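Side-chain contact in cytochrome c-554 (Nitrosomonas europaea, PDB 1FT5), which accepts electrons directly from hydroxylamine oxidoreductase during ammonia oxidation and carries them on its four covalently bound haems: residues Lys114-Pro117 with Arg118-Ala122. Residues are numbered along the deposited sequence; the frame is centred on the assembly and turned at random.
Sequences KKTP and RKDLA. With HEM (protoporphyrin IX containing Fe), chain E.
The short strand 116-117, paired in parallel with 188-189, runs straight into the helical turn 118-123, and at this strand-to-helix junction P117 and D120 meet while R118 reaches a haem propionate. The turn is closed by a somewhat bent bond in which D120 N donates to P117 O at 3.0 Å, with an N-H...O angle of 137° and the donor lying above the carbonyl plane. Proline suits this junction, where the ring restricts the backbone and no N-H has to be paired. D120 folds back over this turn: with CG anti to its own carbonyl carbon (chi1 -72°), OD1 comes 3.9 Å from P117 CD and 3.8 Å from T116 CG2, the T116 and D120 side chains crossing at about a right angle. T116 turns the methyl to D120 while its OG1 hydrogen-bonds to S105 OG of helix 99-112, a division of labour open to a threonine, and the T116 backbone bonds to V187 and E189. L121, a compact hydrophobic residue, is buried against F188 and the axial haem ligand H102. R118 turns to the propionate: its chain is extended from CG to NE, bringing a planar guanidinium edge-on to the carboxylate, whose CGA lies in its plane, and a third nitrogen, NH1, is held by G190 O. The paired N-H groups should offset the propionate's negative charge. R118 NE donates almost straight to HEM O2A (2.8 Å, 169°), and R118 NH2 to HEM O1A at 2.9 Å.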
loop_
_atom_site.group_PDB
_atom_site.type_symbol
_atom_site.label_atom_id
_atom_site.label_comp_id
_atom_site.label_asym_id
_atom_site.label_seq_id
_atom_site.Cartn_x
_atom_site.Cartn_y
_atom_site.Cartn_z
ATOM N N LYS A 114 -3.117 -0.997 28.633
ATOM C CA LYS A 114 -1.705 -1.239 28.377
ATOM C C LYS A 114 -1.413 -0.829 26.937
ATOM O O LYS A 114 -2.184 -1.182 26.065
ATOM C CB LYS A 114 -1.469 -2.733 28.522
ATOM C CG LYS A 114 -0.061 -3.239 28.185
ATOM C CD LYS A 114 0.597 -3.689 29.468
ATOM C CE LYS A 114 -0.087 -4.933 30.051
ATOM N NZ LYS A 114 0.778 -5.611 31.107
ATOM N N LYS A 115 -0.316 -0.113 26.743
ATOM C CA LYS A 115 0.095 0.295 25.392
ATOM C C LYS A 115 1.208 -0.648 24.949
ATOM O O LYS A 115 1.830 -1.300 25.752
ATOM C CB LYS A 115 0.595 1.721 25.398
ATOM C CG LYS A 115 -0.584 2.684 25.533
ATOM C CD LYS A 115 -0.150 4.114 25.622
ATOM C CE LYS A 115 -1.385 4.997 25.784
ATOM N NZ LYS A 115 -2.511 4.221 26.437
ATOM N N THR A 116 1.482 -0.699 23.643
ATOM C CA THR A 116 2.523 -1.625 23.152
ATOM C C THR A 116 3.474 -0.816 22.298
ATOM O O THR A 116 3.031 0.052 21.571
ATOM C CB THR A 116 1.894 -2.704 22.293
ATOM O OG1 THR A 116 1.134 -3.595 23.133
ATOM C CG2 THR A 116 2.966 -3.520 21.530
ATOM N N PRO A 117 4.793 -1.059 22.417
ATOM C CA PRO A 117 5.735 -0.297 21.600
ATOM C C PRO A 117 5.623 -0.622 20.104
ATOM O O PRO A 117 5.514 -1.780 19.721
ATOM C CB PRO A 117 7.123 -0.698 22.157
ATOM C CG PRO A 117 6.854 -1.394 23.517
ATOM C CD PRO A 117 5.470 -1.977 23.358
ATOM N N ARG A 118 5.696 0.416 19.267
ATOM C CA ARG A 118 5.696 0.183 17.808
ATOM C C ARG A 118 6.931 -0.659 17.448
ATOM O O ARG A 118 6.916 -1.361 16.437
ATOM C CB ARG A 118 5.782 1.518 17.057
ATOM C CG ARG A 118 4.456 2.252 16.969
ATOM C CD ARG A 118 4.602 3.470 16.037
ATOM N NE ARG A 118 3.304 4.059 16.003
ATOM C CZ ARG A 118 2.939 5.014 16.844
ATOM N NH1 ARG A 118 3.803 5.475 17.740
ATOM N NH2 ARG A 118 1.686 5.392 16.891
ATOM N N LYS A 119 7.989 -0.602 18.275
ATOM C CA LYS A 119 9.177 -1.417 17.976
ATOM C C LYS A 119 8.798 -2.889 17.845
ATOM O O LYS A 119 9.354 -3.616 17.014
ATOM C CB LYS A 119 10.232 -1.269 19.088
ATOM C CG LYS A 119 11.473 -2.122 18.876
ATOM C CD LYS A 119 12.420 -1.998 20.097
ATOM C CE LYS A 119 12.937 -0.551 20.254
ATOM N NZ LYS A 119 13.874 -0.365 21.427
ATOM N N ASP A 120 7.867 -3.353 18.684
ATOM C CA ASP A 120 7.434 -4.740 18.621
ATOM C C ASP A 120 6.821 -5.035 17.262
ATOM O O ASP A 120 7.000 -6.123 16.732
ATOM C CB ASP A 120 6.368 -5.073 19.697
ATOM C CG ASP A 120 6.934 -5.146 21.107
ATOM O OD1 ASP A 120 6.167 -5.542 22.005
ATOM O OD2 ASP A 120 8.092 -4.828 21.321
ATOM N N LEU A 121 6.056 -4.086 16.707
ATOM C CA LEU A 121 5.441 -4.272 15.383
ATOM C C LEU A 121 6.478 -4.182 14.278
ATOM O O LEU A 121 6.394 -4.950 13.304
ATOM C CB LEU A 121 4.373 -3.199 15.114
ATOM C CG LEU A 121 3.235 -3.160 16.152
ATOM C CD1 LEU A 121 2.385 -1.987 15.796
ATOM C CD2 LEU A 121 2.411 -4.435 16.112
ATOM N N ALA A 122 7.439 -3.271 14.403
ATOM C CA ALA A 122 8.463 -3.140 13.352
ATOM C C ALA A 122 9.275 -4.446 13.285
ATOM O O ALA A 122 9.654 -4.874 12.192
ATOM C CB ALA A 122 9.375 -1.984 13.631
HETATM C CHA HEM E . -3.444 -0.124 14.543
HETATM C CHB HEM E . -2.618 -1.497 9.980
HETATM C CHC HEM E . -4.748 -5.772 10.937
HETATM C CHD HEM E . -6.424 -3.904 15.155
HETATM C C1A HEM E . -2.986 -0.150 13.232
HETATM C C2A HEM E . -2.180 0.898 12.625
HETATM C C3A HEM E . -2.015 0.521 11.309
HETATM C C4A HEM E . -2.648 -0.740 11.160
HETATM C CMA HEM E . -1.254 1.256 10.187
HETATM C CAA HEM E . -1.645 2.120 13.311
HETATM C CBA HEM E . -0.329 1.818 14.037
HETATM C CGA HEM E . 0.371 3.040 14.582
HETATM O O1A HEM E . -0.143 3.581 15.645
HETATM O O2A HEM E . 1.421 3.492 14.041
HETATM C C1B HEM E . -3.145 -2.774 9.871
HETATM C C2B HEM E . -2.949 -3.600 8.737
HETATM C C3B HEM E . -3.447 -4.853 9.022
HETATM C C4B HEM E . -4.004 -4.762 10.352
HETATM C CMB HEM E . -2.272 -3.169 7.408
HETATM C CAB HEM E . -3.459 -6.125 8.122
HETATM C CBB HEM E . -2.088 -6.812 7.982
HETATM C C1C HEM E . -5.431 -5.592 12.134
HETATM C C2C HEM E . -6.376 -6.578 12.662
HETATM C C3C HEM E . -6.902 -5.991 13.784
HETATM C C4C HEM E . -6.255 -4.750 14.004
HETATM C CMC HEM E . -6.742 -7.948 12.040
HETATM C CAC HEM E . -8.071 -6.526 14.632
HETATM C CBC HEM E . -7.980 -7.852 15.351
HETATM C C1D HEM E . -5.679 -2.743 15.363
HETATM C C2D HEM E . -5.734 -1.960 16.543
HETATM C C3D HEM E . -4.880 -0.938 16.390
HETATM C C4D HEM E . -4.283 -1.079 15.094
HETATM C CMD HEM E . -6.651 -2.292 17.778
HETATM C CAD HEM E . -4.761 0.212 17.342
HETATM C CBD HEM E . -5.776 1.303 17.119
HETATM C CGD HEM E . -5.715 2.553 18.001
HETATM O O1D HEM E . -6.813 3.141 18.122
HETATM O O2D HEM E . -4.640 2.927 18.463
HETATM N NA HEM E . -3.273 -1.155 12.325
HETATM N NB HEM E . -3.804 -3.477 10.887
HETATM N NC HEM E . -5.357 -4.463 12.954
HETATM N ND HEM E . -4.750 -2.184 14.493
HETATM FE FE HEM E . -4.290 -2.823 12.697
#